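Local atomic coordinates of fatty acid amide hydrolase (Candida albicans, PDB entry 6KVR), a protein that probably hydrolyses monocarboxylic acid amides, fatty acid amides among them, to the carboxylate and ammonium, as a member of the amidase signature family. Residues L308-Y313 with M329-V334; K318-E321 with L327-P330; D461-P466 with S485-L490. One frame throughout, in Å; residues are numbered along the deposited sequence.

Contact 1 of 3, residues L308-Y313 with M329-V334; sequences LWMKAY and MPWRDV
Lys311, on the helix, and Trp331, in the extended chain that runs past it, bring their CA atoms to 5.7 Å, the nearest pair of CA atoms across the contact. Packing here amounts to one indole laid flat against a helix. The Trp331 ring turns a single face to the helix, and two successive residues share that face. Met310, a selenomethionine, covers the six-membered ring: its CB stands 3.6 Å from the centroid of that ring and only 5° off the normal, a CH-pi contact made almost straight down onto the face. Its chain then folds at chi2 and chi3, which brings the terminal CE back to 3.6 Å from Trp331 CZ3. The selenium lies farther off, 5.4 Å from the same centroid and 34° off the normal, an oblique Met-aromatic contact. Over the pyrrole half, Lys311 contributes its backbone and the base of its side chain, with CB 3.5 Å from Trp331 CD1, while its amine leads away from the tryptophan. The indole is also held by its polar atom, since NE1 donates a hydrogen bond to Glu307, one turn earlier on the same helix. Leu556 and Glu553 of helix 552-565 also pack against Trp331, which thus joins that helix to helix 303-317, and Met310 reaches on to Pro298 of strand 295-300.

Contact 2 of 3, residues K318-E321 with L327-P330; sequences KPWE and LPMP
Pro328 lies against one face of the Trp320 indole, touching it with CB and CA. CB of Pro328 sits over the centre of the five-membered ring of Trp320, 3.6 Å from its centroid and 13° off the normal, in a CH-pi contact, and CA of Pro328 lies over the same face nearer the benzene half, 3.5 Å from Trp320 CE3. With chi1 at 56°, CG of Trp320 stands between its own backbone N and carbonyl carbon; this folds the indole back over its own chain, so that CA of Lys318 covers the opposite face and the ring is sandwiched. The carbonyl O of Leu327 approaches obliquely, 3.4 Å from Trp320 CE3. That oxygen also accepts a weak bond from Met329 N, closing the inverse gamma turn centred on Pro328 that presents the proline to the indole. This is the loop that follows helix 303-317, and Pro319 packs back onto Tyr313 of that helix. The neighbouring subunit flanks the site: its Tyr550 packs on Leu327 and Pro328, and its Asn452, from helix 434-457, hydrogen-bonds to Trp320 O.

Contact 3 of 3, residues D461-P466 with S485-L490; sequences DFILSP and SLWNIL
Strand 462-466 of the large mixed sheet and helix 482-490 are joined here through the side chain of Trp487, which bridges backbones that stay well apart: the nearest CA atoms, of Ile463 and Trp487, are 10.5 Å from each other. The indole meets the strand in two different ways along its length. At its benzene end the contact is apolar, with CD1 of Ile463 3.8 Å from CH2 of Trp487 and CG2 of the same isoleucine at 3.9 Å from that atom, so both branches of the side chain converge on one corner of the ring, from an oblique direction. At the pyrrole end the contact is polar and indirect. Ser465 OG and Trp487 NE1 are 3.8 Å apart, and a water joins them, lying 3.0 Å from NE1, whose proton it accepts, and 3.0 Å from OG.

Ile463 and Ser465, two residues apart on the strand, both point their CB toward the helix, while Leu464 between them faces the other way, onto helix 357-372. This is the familiar two-sided pattern of a sheet with helices packed on both of its faces, as in the amidase signature fold. On the tryptophan side the indole also rests on Gln544 and Ser546 of strand 540-546, one of the two neighbours of 462-466 in the sheet, and CD2 of Leu486, the preceding residue, lies 3.7 Å above one of its faces. CG of Trp487 is anti to its own carbonyl carbon (chi1 -48°), which directs the ring off the helix toward the strand. The side chain of Trp487 is about 8 Å from Gly256, a predicted substrate-binding residue, while Asn488 next to it hydrogen-bonds to Asp253 at the end of strand 248-253.

In the fold
Contacts 1 and 2 form a continuous unit. Their centres are 11 Å apart, they share Met329 and Pro330, and Tyr313 CE1 touches Pro319 CG at 3.7 Å, so the chain leaving helix 303-317 turns at 318-321 and comes back along the helix. Contact 2 also faces the second subunit, and the shared Met329 packs on its counterpart there. Contact 3 closes later in the chain and stands apart, its centre 21 Å from that of contact 1 and 25 Å from that of contact 2, with no touch to either. Of the three, contact 3 comes nearest the predicted active site, the side chain of Trp487 lying about 8 Å from Gly256, which precedes the predicted nucleophile Ser257 in sequence.

Contact 1 of 3, residues L308-Y313 with M329-V334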
ATOM      1  N   LEU A 308      13.970   6.834 -18.586  1.00 30.58           N
ATOM      2  CA  LEU A 308      13.436   8.156 -18.894  1.00 32.18           C
ATOM      3  C   LEU A 308      11.975   8.264 -18.480  1.00 32.78           C
ATOM      4  O   LEU A 308      11.547   9.277 -17.912  1.00 31.45           O
ATOM      5  CB  LEU A 308      13.576   8.436 -20.394  1.00 31.28           C
ATOM      6  CG  LEU A 308      12.827   9.677 -20.904  1.00 34.84           C
ATOM      7  CD1 LEU A 308      13.448  10.940 -20.333  1.00 39.74           C
ATOM      8  CD2 LEU A 308      12.737   9.760 -22.421  1.00 31.21           C
ATOM      9  N   TRP A 309      11.193   7.225 -18.787  1.00 29.89           N
ATOM     10  CA  TRP A 309       9.751   7.258 -18.574  1.00 28.44           C
ATOM     11  C   TRP A 309       9.420   7.286 -17.082  1.00 25.72           C
ATOM     12  O   TRP A 309       8.659   8.138 -16.623  1.00 25.96           O
ATOM     13  CB  TRP A 309       9.125   6.049 -19.274  1.00 24.77           C
ATOM     14  CG  TRP A 309       7.653   6.078 -19.428  1.00 24.72           C
ATOM     15  CD1 TRP A 309       6.955   6.492 -20.514  1.00 26.76           C
ATOM     16  CD2 TRP A 309       6.683   5.645 -18.469  1.00 26.30           C
ATOM     17  NE1 TRP A 309       5.606   6.363 -20.296  1.00 28.22           N
ATOM     18  CE2 TRP A 309       5.409   5.843 -19.046  1.00 25.83           C
ATOM     19  CE3 TRP A 309       6.765   5.134 -17.170  1.00 23.32           C
ATOM     20  CZ2 TRP A 309       4.225   5.535 -18.379  1.00 21.80           C
ATOM     21  CZ3 TRP A 309       5.585   4.820 -16.505  1.00 27.60           C
ATOM     22  CH2 TRP A 309       4.330   5.017 -17.117  1.00 27.31           C
HETATM   23  N   MSE A 310      10.016   6.391 -16.303  1.00 26.78           N
HETATM   24  CA  MSE A 310       9.811   6.388 -14.866  1.00 26.64           C
HETATM   25  C   MSE A 310      10.180   7.735 -14.248  1.00 30.11           C
HETATM   26  O   MSE A 310       9.385   8.326 -13.505  1.00 31.48           O
HETATM   27  CB  MSE A 310      10.627   5.265 -14.213  1.00 30.85           C
HETATM   28  CG  MSE A 310      10.271   3.869 -14.722  1.00 29.00           C
HETATM   29 SE   MSE A 310       8.441   3.345 -14.199  1.00 40.55          SE
HETATM   30  CE  MSE A 310       8.809   2.903 -12.293  1.00 29.18           C
ATOM     31  N   LYS A 311      11.387   8.216 -14.564  1.00 32.36           N
ATOM     32  CA  LYS A 311      11.877   9.458 -13.972  1.00 28.49           C
ATOM     33  C   LYS A 311      10.957  10.622 -14.298  1.00 28.30           C
ATOM     34  O   LYS A 311      10.595  11.401 -13.408  1.00 28.53           O
ATOM     35  CB  LYS A 311      13.299   9.762 -14.453  1.00 32.81           C
ATOM     36  CG  LYS A 311      13.919  11.026 -13.833  1.00 32.66           C
ATOM     37  CD  LYS A 311      15.301  11.263 -14.423  1.00 45.93           C
ATOM     38  CE  LYS A 311      15.197  11.750 -15.865  1.00 52.42           C
ATOM     39  NZ  LYS A 311      16.151  11.046 -16.798  1.00 59.38           N
ATOM     40  N   ALA A 312      10.559  10.752 -15.570  1.00 27.66           N
ATOM     41  CA  ALA A 312       9.676  11.850 -15.959  1.00 26.57           C
ATOM     42  C   ALA A 312       8.296  11.701 -15.321  1.00 30.20           C
ATOM     43  O   ALA A 312       7.746  12.665 -14.767  1.00 25.16           O
ATOM     44  CB  ALA A 312       9.561  11.919 -17.482  1.00 27.72           C
ATOM     45  N   TYR A 313       7.717  10.498 -15.403  1.00 26.95           N
ATOM     46  CA  TYR A 313       6.373  10.268 -14.884  1.00 23.86           C
ATOM     47  C   TYR A 313       6.288  10.655 -13.415  1.00 24.96           C
ATOM     48  O   TYR A 313       5.407  11.418 -13.017  1.00 23.91           O
ATOM     49  CB  TYR A 313       5.978   8.798 -15.074  1.00 22.13           C
ATOM     50  CG  TYR A 313       4.551   8.451 -14.657  1.00 27.09           C
ATOM     51  CD1 TYR A 313       4.219   8.235 -13.316  1.00 24.56           C
ATOM     52  CD2 TYR A 313       3.537   8.337 -15.607  1.00 25.14           C
ATOM     53  CE1 TYR A 313       2.932   7.911 -12.940  1.00 22.85           C
ATOM     54  CE2 TYR A 313       2.249   8.022 -15.239  1.00 25.59           C
ATOM     55  CZ  TYR A 313       1.949   7.808 -13.901  1.00 25.50           C
ATOM     56  OH  TYR A 313       0.661   7.483 -13.536  1.00 25.95           O
HETATM   57  N   MSE A 329       7.065   8.948  -3.561  1.00 33.70           N
HETATM   58  CA  MSE A 329       8.424   8.534  -3.297  1.00 33.81           C
HETATM   59  C   MSE A 329       9.244   8.812  -4.553  1.00 35.12           C
HETATM   60  O   MSE A 329       8.980   8.265  -5.632  1.00 36.69           O
HETATM   61  CB  MSE A 329       8.453   7.083  -2.818  1.00 33.26           C
HETATM   62  CG  MSE A 329       8.464   5.948  -3.811  1.00 40.79           C
HETATM   63 SE   MSE A 329       9.545   4.508  -3.014  1.00 65.48          SE
HETATM   64  CE  MSE A 329       8.629   4.326  -1.269  1.00 39.05           C
ATOM     65  N   PRO A 330      10.187   9.738  -4.410  1.00 35.68           N
ATOM     66  CA  PRO A 330      10.932  10.236  -5.573  1.00 30.29           C
ATOM     67  C   PRO A 330      11.642   9.116  -6.308  1.00 29.89           C
ATOM     68  O   PRO A 330      12.089   8.138  -5.706  1.00 30.90           O
ATOM     69  CB  PRO A 330      11.946  11.208  -4.954  1.00 30.75           C
ATOM     70  CG  PRO A 330      11.327  11.603  -3.616  1.00 37.40           C
ATOM     71  CD  PRO A 330      10.569  10.400  -3.151  1.00 33.50           C
ATOM     72  N   TRP A 331      11.747   9.271  -7.629  1.00 28.56           N
ATOM     73  CA  TRP A 331      12.588   8.395  -8.435  1.00 27.19           C
ATOM     74  C   TRP A 331      14.038   8.818  -8.207  1.00 31.48           C
ATOM     75  O   TRP A 331      14.455   9.893  -8.654  1.00 30.38           O
ATOM     76  CB  TRP A 331      12.190   8.485  -9.907  1.00 27.52           C
ATOM     77  CG  TRP A 331      12.994   7.594 -10.802  1.00 34.73           C
ATOM     78  CD1 TRP A 331      14.070   7.955 -11.563  1.00 33.34           C
ATOM     79  CD2 TRP A 331      12.796   6.185 -11.024  1.00 30.92           C
ATOM     80  NE1 TRP A 331      14.550   6.862 -12.245  1.00 34.49           N
ATOM     81  CE2 TRP A 331      13.790   5.764 -11.929  1.00 35.09           C
ATOM     82  CE3 TRP A 331      11.885   5.240 -10.535  1.00 32.78           C
ATOM     83  CZ2 TRP A 331      13.895   4.438 -12.364  1.00 36.21           C
ATOM     84  CZ3 TRP A 331      11.991   3.920 -10.964  1.00 31.49           C
ATOM     85  CH2 TRP A 331      12.990   3.534 -11.872  1.00 30.61           C
ATOM     86  N   ARG A 332      14.797   7.985  -7.492  1.00 31.45           N
ATOM     87  CA  ARG A 332      16.147   8.336  -7.077  1.00 32.77           C
ATOM     88  C   ARG A 332      17.142   8.253  -8.237  1.00 35.77           C
ATOM     89  O   ARG A 332      16.971   7.490  -9.190  1.00 31.80           O
ATOM     90  CB  ARG A 332      16.611   7.427  -5.939  1.00 26.82           C
ATOM     91  CG  ARG A 332      16.006   7.791  -4.580  1.00 31.96           C
ATOM     92  CD  ARG A 332      16.236   6.693  -3.568  1.00 34.36           C
ATOM     93  NE  ARG A 332      15.642   5.426  -3.981  1.00 38.70           N
ATOM     94  CZ  ARG A 332      16.338   4.384  -4.417  1.00 37.28           C
ATOM     95  NH1 ARG A 332      17.648   4.451  -4.578  1.00 38.54           N
ATOM     96  NH2 ARG A 332      15.701   3.247  -4.694  1.00 38.00           N
ATOM     97  N   ASP A 333      18.204   9.041  -8.125  1.00 41.96           N
ATOM     98  CA  ASP A 333      19.285   9.048  -9.097  1.00 43.96           C
ATOM     99  C   ASP A 333      20.325   8.024  -8.662  1.00 39.90           C
ATOM    100  O   ASP A 333      20.894   8.134  -7.573  1.00 46.85           O
ATOM    101  CB  ASP A 333      19.894  10.441  -9.202  1.00 47.19           C
ATOM    102  CG  ASP A 333      20.219  10.815 -10.627  1.00 60.12           C
ATOM    103  OD1 ASP A 333      20.909  10.037 -11.322  1.00 63.86           O
ATOM    104  OD2 ASP A 333      19.741  11.885 -11.062  1.00 65.73           O
ATOM    105  N   VAL A 334      20.548   7.018  -9.499  1.00 37.77           N
ATOM    106  CA  VAL A 334      21.357   5.858  -9.153  1.00 39.50           C
ATOM    107  C   VAL A 334      22.368   5.629 -10.267  1.00 41.83           C
ATOM    108  O   VAL A 334      22.024   5.719 -11.451  1.00 43.31           O
ATOM    109  CB  VAL A 334      20.464   4.612  -8.944  1.00 40.49           C
ATOM    110  CG1 VAL A 334      21.257   3.330  -9.128  1.00 39.10           C
ATOM    111  CG2 VAL A 334      19.793   4.658  -7.570  1.00 35.36           C
TER

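Contact 2 of 3, residues K318-E321 with L327-P330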
ATOM      1  N   LYS A 318       4.127  13.793 -11.061  1.00 26.64           N
ATOM      2  CA  LYS A 318       3.622  13.863  -9.697  1.00 33.78           C
ATOM      3  C   LYS A 318       2.239  13.203  -9.550  1.00 28.11           C
ATOM      4  O   LYS A 318       1.264  13.881  -9.231  1.00 25.24           O
ATOM      5  CB  LYS A 318       3.564  15.308  -9.221  1.00 33.01           C
ATOM      6  CG  LYS A 318       4.914  16.047  -9.159  1.00 38.57           C
ATOM      7  CD  LYS A 318       4.677  17.565  -9.027  1.00 38.54           C
ATOM      8  CE  LYS A 318       5.966  18.366  -9.038  1.00 45.47           C
ATOM      9  NZ  LYS A 318       6.757  18.214  -7.783  1.00 54.61           N
ATOM     10  N   PRO A 319       2.136  11.890  -9.795  1.00 22.74           N
ATOM     11  CA  PRO A 319       0.803  11.266  -9.849  1.00 24.24           C
ATOM     12  C   PRO A 319       0.020  11.358  -8.540  1.00 29.08           C
ATOM     13  O   PRO A 319      -1.222  11.372  -8.577  1.00 29.41           O
ATOM     14  CB  PRO A 319       1.119   9.807 -10.198  1.00 19.50           C
ATOM     15  CG  PRO A 319       2.499   9.603  -9.717  1.00 20.97           C
ATOM     16  CD  PRO A 319       3.209  10.894  -9.930  1.00 22.64           C
ATOM     17  N   TRP A 320       0.702  11.402  -7.386  1.00 23.65           N
ATOM     18  CA  TRP A 320      -0.002  11.545  -6.116  1.00 32.36           C
ATOM     19  C   TRP A 320      -0.855  12.805  -6.081  1.00 31.06           C
ATOM     20  O   TRP A 320      -1.811  12.866  -5.302  1.00 32.40           O
ATOM     21  CB  TRP A 320       0.984  11.546  -4.932  1.00 28.52           C
ATOM     22  CG  TRP A 320       2.026  12.596  -5.052  1.00 33.39           C
ATOM     23  CD1 TRP A 320       1.973  13.865  -4.549  1.00 33.45           C
ATOM     24  CD2 TRP A 320       3.277  12.490  -5.749  1.00 30.89           C
ATOM     25  NE1 TRP A 320       3.116  14.554  -4.885  1.00 35.68           N
ATOM     26  CE2 TRP A 320       3.934  13.733  -5.618  1.00 34.87           C
ATOM     27  CE3 TRP A 320       3.907  11.464  -6.464  1.00 31.59           C
ATOM     28  CZ2 TRP A 320       5.195  13.978  -6.171  1.00 34.91           C
ATOM     29  CZ3 TRP A 320       5.170  11.706  -7.016  1.00 26.66           C
ATOM     30  CH2 TRP A 320       5.794  12.954  -6.869  1.00 30.94           C
ATOM     31  N   GLU A 321      -0.559  13.798  -6.925  1.00 28.33           N
ATOM     32  CA  GLU A 321      -1.361  15.015  -6.935  1.00 32.67           C
ATOM     33  C   GLU A 321      -2.750  14.813  -7.538  1.00 35.92           C
ATOM     34  O   GLU A 321      -3.643  15.629  -7.285  1.00 31.89           O
ATOM     35  CB  GLU A 321      -0.601  16.120  -7.668  1.00 31.14           C
ATOM     36  CG  GLU A 321       0.502  16.718  -6.804  1.00 40.71           C
ATOM     37  CD  GLU A 321       1.144  17.966  -7.397  1.00 41.45           C
ATOM     38  OE1 GLU A 321       0.743  18.398  -8.499  1.00 44.46           O
ATOM     39  OE2 GLU A 321       2.061  18.509  -6.746  1.00 50.00           O
ATOM     40  N   LEU A 327       2.160   6.803  -4.545  1.00 26.85           N
ATOM     41  CA  LEU A 327       3.082   7.183  -3.490  1.00 28.83           C
ATOM     42  C   LEU A 327       3.955   8.358  -3.929  1.00 29.42           C
ATOM     43  O   LEU A 327       4.457   8.377  -5.057  1.00 28.48           O
ATOM     44  CB  LEU A 327       3.980   6.008  -3.105  1.00 30.05           C
ATOM     45  CG  LEU A 327       3.364   4.737  -2.510  1.00 34.97           C
ATOM     46  CD1 LEU A 327       4.465   3.717  -2.200  1.00 29.92           C
ATOM     47  CD2 LEU A 327       2.547   5.052  -1.265  1.00 30.87           C
ATOM     48  N   PRO A 328       4.161   9.352  -3.056  1.00 31.37           N
ATOM     49  CA  PRO A 328       5.145  10.407  -3.350  1.00 33.11           C
ATOM     50  C   PRO A 328       6.548   9.986  -2.920  1.00 36.08           C
ATOM     51  O   PRO A 328       7.143  10.555  -2.006  1.00 39.97           O
ATOM     52  CB  PRO A 328       4.608  11.597  -2.549  1.00 32.39           C
ATOM     53  CG  PRO A 328       3.907  10.982  -1.408  1.00 34.38           C
ATOM     54  CD  PRO A 328       3.335   9.675  -1.882  1.00 29.11           C
HETATM   55  N   MSE A 329       7.065   8.948  -3.561  1.00 33.70           N
HETATM   56  CA  MSE A 329       8.424   8.534  -3.297  1.00 33.81           C
HETATM   57  C   MSE A 329       9.244   8.812  -4.553  1.00 35.12           C
HETATM   58  O   MSE A 329       8.980   8.265  -5.632  1.00 36.69           O
HETATM   59  CB  MSE A 329       8.453   7.083  -2.818  1.00 33.26           C
HETATM   60  CG  MSE A 329       8.464   5.948  -3.811  1.00 40.79           C
HETATM   61 SE   MSE A 329       9.545   4.508  -3.014  1.00 65.48          SE
HETATM   62  CE  MSE A 329       8.629   4.326  -1.269  1.00 39.05           C
ATOM     63  N   PRO A 330      10.187   9.738  -4.410  1.00 35.68           N
ATOM     64  CA  PRO A 330      10.932  10.236  -5.573  1.00 30.29           C
ATOM     65  C   PRO A 330      11.642   9.116  -6.308  1.00 29.89           C
ATOM     66  O   PRO A 330      12.089   8.138  -5.706  1.00 30.90           O
ATOM     67  CB  PRO A 330      11.946  11.208  -4.954  1.00 30.75           C
ATOM     68  CG  PRO A 330      11.327  11.603  -3.616  1.00 37.40           C
ATOM     69  CD  PRO A 330      10.569  10.400  -3.151  1.00 33.50           C
TER

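Contact 3 of 3, residues D461-P466 with S485-L490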
ATOM      1  N   ASP A 461      21.541  -8.924  -4.497  1.00 34.04           N
ATOM      2  CA  ASP A 461      21.015  -7.732  -5.160  1.00 33.79           C
ATOM      3  C   ASP A 461      19.812  -8.034  -6.058  1.00 35.13           C
ATOM      4  O   ASP A 461      18.834  -7.280  -6.040  1.00 38.71           O
ATOM      5  CB  ASP A 461      22.104  -7.057  -6.004  1.00 38.09           C
ATOM      6  CG  ASP A 461      23.282  -6.568  -5.175  1.00 42.55           C
ATOM      7  OD1 ASP A 461      23.109  -5.598  -4.414  1.00 47.77           O
ATOM      8  OD2 ASP A 461      24.390  -7.139  -5.298  1.00 44.42           O
ATOM      9  N   PHE A 462      19.865  -9.095  -6.866  1.00 27.62           N
ATOM     10  CA  PHE A 462      18.807  -9.364  -7.843  1.00 31.54           C
ATOM     11  C   PHE A 462      18.597 -10.855  -8.025  1.00 28.44           C
ATOM     12  O   PHE A 462      19.472 -11.672  -7.733  1.00 29.44           O
ATOM     13  CB  PHE A 462      19.110  -8.739  -9.208  1.00 27.93           C
ATOM     14  CG  PHE A 462      19.439  -7.283  -9.131  1.00 36.11           C
ATOM     15  CD1 PHE A 462      18.432  -6.337  -8.971  1.00 33.30           C
ATOM     16  CD2 PHE A 462      20.755  -6.854  -9.188  1.00 36.74           C
ATOM     17  CE1 PHE A 462      18.734  -4.982  -8.881  1.00 33.01           C
ATOM     18  CE2 PHE A 462      21.064  -5.496  -9.094  1.00 39.16           C
ATOM     19  CZ  PHE A 462      20.046  -4.559  -8.941  1.00 29.96           C
ATOM     20  N   ILE A 463      17.412 -11.203  -8.522  1.00 32.39           N
ATOM     21  CA  ILE A 463      17.073 -12.577  -8.874  1.00 23.89           C
ATOM     22  C   ILE A 463      16.861 -12.630 -10.380  1.00 27.93           C
ATOM     23  O   ILE A 463      16.123 -11.809 -10.946  1.00 29.81           O
ATOM     24  CB  ILE A 463      15.844 -13.067  -8.087  1.00 26.10           C
ATOM     25  CG1 ILE A 463      16.110 -12.919  -6.584  1.00 30.93           C
ATOM     26  CG2 ILE A 463      15.533 -14.535  -8.389  1.00 25.79           C
ATOM     27  CD1 ILE A 463      14.953 -13.300  -5.702  1.00 29.62           C
ATOM     28  N   LEU A 464      17.559 -13.549 -11.034  1.00 28.90           N
ATOM     29  CA  LEU A 464      17.478 -13.743 -12.475  1.00 24.82           C
ATOM     30  C   LEU A 464      16.726 -15.040 -12.720  1.00 28.61           C
ATOM     31  O   LEU A 464      17.008 -16.053 -12.065  1.00 26.44           O
ATOM     32  CB  LEU A 464      18.867 -13.800 -13.105  1.00 27.49           C
ATOM     33  CG  LEU A 464      18.979 -14.051 -14.616  1.00 32.01           C
ATOM     34  CD1 LEU A 464      18.308 -12.941 -15.401  1.00 29.06           C
ATOM     35  CD2 LEU A 464      20.445 -14.185 -15.051  1.00 30.70           C
ATOM     36  N   SER A 465      15.763 -15.014 -13.637  1.00 24.02           N
ATOM     37  CA  SER A 465      14.872 -16.154 -13.784  1.00 28.67           C
ATOM     38  C   SER A 465      14.243 -16.113 -15.175  1.00 24.90           C
ATOM     39  O   SER A 465      14.242 -15.061 -15.826  1.00 24.56           O
ATOM     40  CB  SER A 465      13.786 -16.138 -12.696  1.00 28.58           C
ATOM     41  OG  SER A 465      12.874 -15.088 -12.957  1.00 27.15           O
ATOM     42  N   PRO A 466      13.684 -17.237 -15.645  1.00 24.98           N
ATOM     43  CA  PRO A 466      12.928 -17.222 -16.901  1.00 24.79           C
ATOM     44  C   PRO A 466      11.692 -16.345 -16.782  1.00 23.14           C
ATOM     45  O   PRO A 466      11.241 -16.012 -15.685  1.00 23.26           O
ATOM     46  CB  PRO A 466      12.538 -18.697 -17.108  1.00 25.27           C
ATOM     47  CG  PRO A 466      13.435 -19.490 -16.155  1.00 26.10           C
ATOM     48  CD  PRO A 466      13.655 -18.566 -15.006  1.00 23.38           C
ATOM     49  N   SER A 485       3.850 -14.790 -12.455  1.00 20.15           N
ATOM     50  CA  SER A 485       2.897 -14.501 -11.395  1.00 23.91           C
ATOM     51  C   SER A 485       3.551 -14.517 -10.019  1.00 23.80           C
ATOM     52  O   SER A 485       3.022 -13.892  -9.095  1.00 23.78           O
ATOM     53  CB  SER A 485       1.722 -15.482 -11.445  1.00 24.46           C
ATOM     54  OG  SER A 485       2.127 -16.796 -11.109  1.00 25.31           O
ATOM     55  N   LEU A 486       4.693 -15.197  -9.870  1.00 24.89           N
ATOM     56  CA  LEU A 486       5.412 -15.178  -8.596  1.00 23.76           C
ATOM     57  C   LEU A 486       5.754 -13.753  -8.171  1.00 22.64           C
ATOM     58  O   LEU A 486       5.581 -13.381  -7.004  1.00 23.54           O
ATOM     59  CB  LEU A 486       6.689 -16.013  -8.702  1.00 25.03           C
ATOM     60  CG  LEU A 486       7.634 -15.956  -7.502  1.00 30.40           C
ATOM     61  CD1 LEU A 486       6.959 -16.549  -6.253  1.00 23.39           C
ATOM     62  CD2 LEU A 486       9.013 -16.616  -7.796  1.00 27.64           C
ATOM     63  N   TRP A 487       6.255 -12.943  -9.100  1.00 21.25           N
ATOM     64  CA  TRP A 487       6.623 -11.578  -8.748  1.00 27.13           C
ATOM     65  C   TRP A 487       5.416 -10.650  -8.603  1.00 27.72           C
ATOM     66  O   TRP A 487       5.571  -9.535  -8.079  1.00 23.36           O
ATOM     67  CB  TRP A 487       7.634 -11.040  -9.778  1.00 20.40           C
ATOM     68  CG  TRP A 487       8.714 -12.068  -9.970  1.00 24.69           C
ATOM     69  CD1 TRP A 487       8.935 -12.820 -11.079  1.00 23.29           C
ATOM     70  CD2 TRP A 487       9.678 -12.509  -8.985  1.00 24.13           C
ATOM     71  NE1 TRP A 487       9.988 -13.680 -10.864  1.00 27.42           N
ATOM     72  CE2 TRP A 487      10.457 -13.514  -9.586  1.00 23.66           C
ATOM     73  CE3 TRP A 487       9.959 -12.141  -7.664  1.00 26.43           C
ATOM     74  CZ2 TRP A 487      11.499 -14.163  -8.912  1.00 25.43           C
ATOM     75  CZ3 TRP A 487      11.008 -12.785  -6.994  1.00 25.45           C
ATOM     76  CH2 TRP A 487      11.755 -13.789  -7.618  1.00 23.05           C
ATOM     77  N   ASN A 488       4.217 -11.086  -9.012  1.00 21.74           N
ATOM     78  CA  ASN A 488       3.030 -10.295  -8.697  1.00 23.68           C
ATOM     79  C   ASN A 488       2.598 -10.495  -7.251  1.00 23.16           C
ATOM     80  O   ASN A 488       2.238  -9.527  -6.572  1.00 23.58           O
ATOM     81  CB  ASN A 488       1.878 -10.651  -9.629  1.00 21.93           C
ATOM     82  CG  ASN A 488       2.165 -10.271 -11.066  1.00 20.60           C
ATOM     83  OD1 ASN A 488       2.468 -11.128 -11.889  1.00 25.06           O
ATOM     84  ND2 ASN A 488       2.104  -8.981 -11.366  1.00 20.47           N
ATOM     85  N   ILE A 489       2.623 -11.735  -6.758  1.00 20.61           N
ATOM     86  CA  ILE A 489       2.196 -11.926  -5.377  1.00 26.47           C
ATOM     87  C   ILE A 489       3.264 -11.395  -4.420  1.00 21.57           C
ATOM     88  O   ILE A 489       2.932 -10.838  -3.376  1.00 23.31           O
ATOM     89  CB  ILE A 489       1.816 -13.402  -5.095  1.00 20.05           C
ATOM     90  CG1 ILE A 489       1.202 -13.523  -3.704  1.00 21.30           C
ATOM     91  CG2 ILE A 489       3.019 -14.343  -5.206  1.00 21.19           C
ATOM     92  CD1 ILE A 489       0.749 -14.946  -3.336  1.00 22.65           C
ATOM     93  N   LEU A 490       4.549 -11.511  -4.771  1.00 24.49           N
ATOM     94  CA  LEU A 490       5.590 -10.892  -3.944  1.00 23.94           C
ATOM     95  C   LEU A 490       5.653  -9.379  -4.123  1.00 24.30           C
ATOM     96  O   LEU A 490       6.158  -8.688  -3.230  1.00 26.11           O
ATOM     97  CB  LEU A 490       6.965 -11.490  -4.262  1.00 21.80           C
ATOM     98  CG  LEU A 490       7.150 -13.002  -4.046  1.00 24.68           C
ATOM     99  CD1 LEU A 490       8.520 -13.494  -4.548  1.00 23.50           C
ATOM    100  CD2 LEU A 490       6.944 -13.389  -2.588  1.00 20.15           C
TER
HETATM  101  O   HOH W   1      10.316 -16.392 -12.145  1.00 29.02           O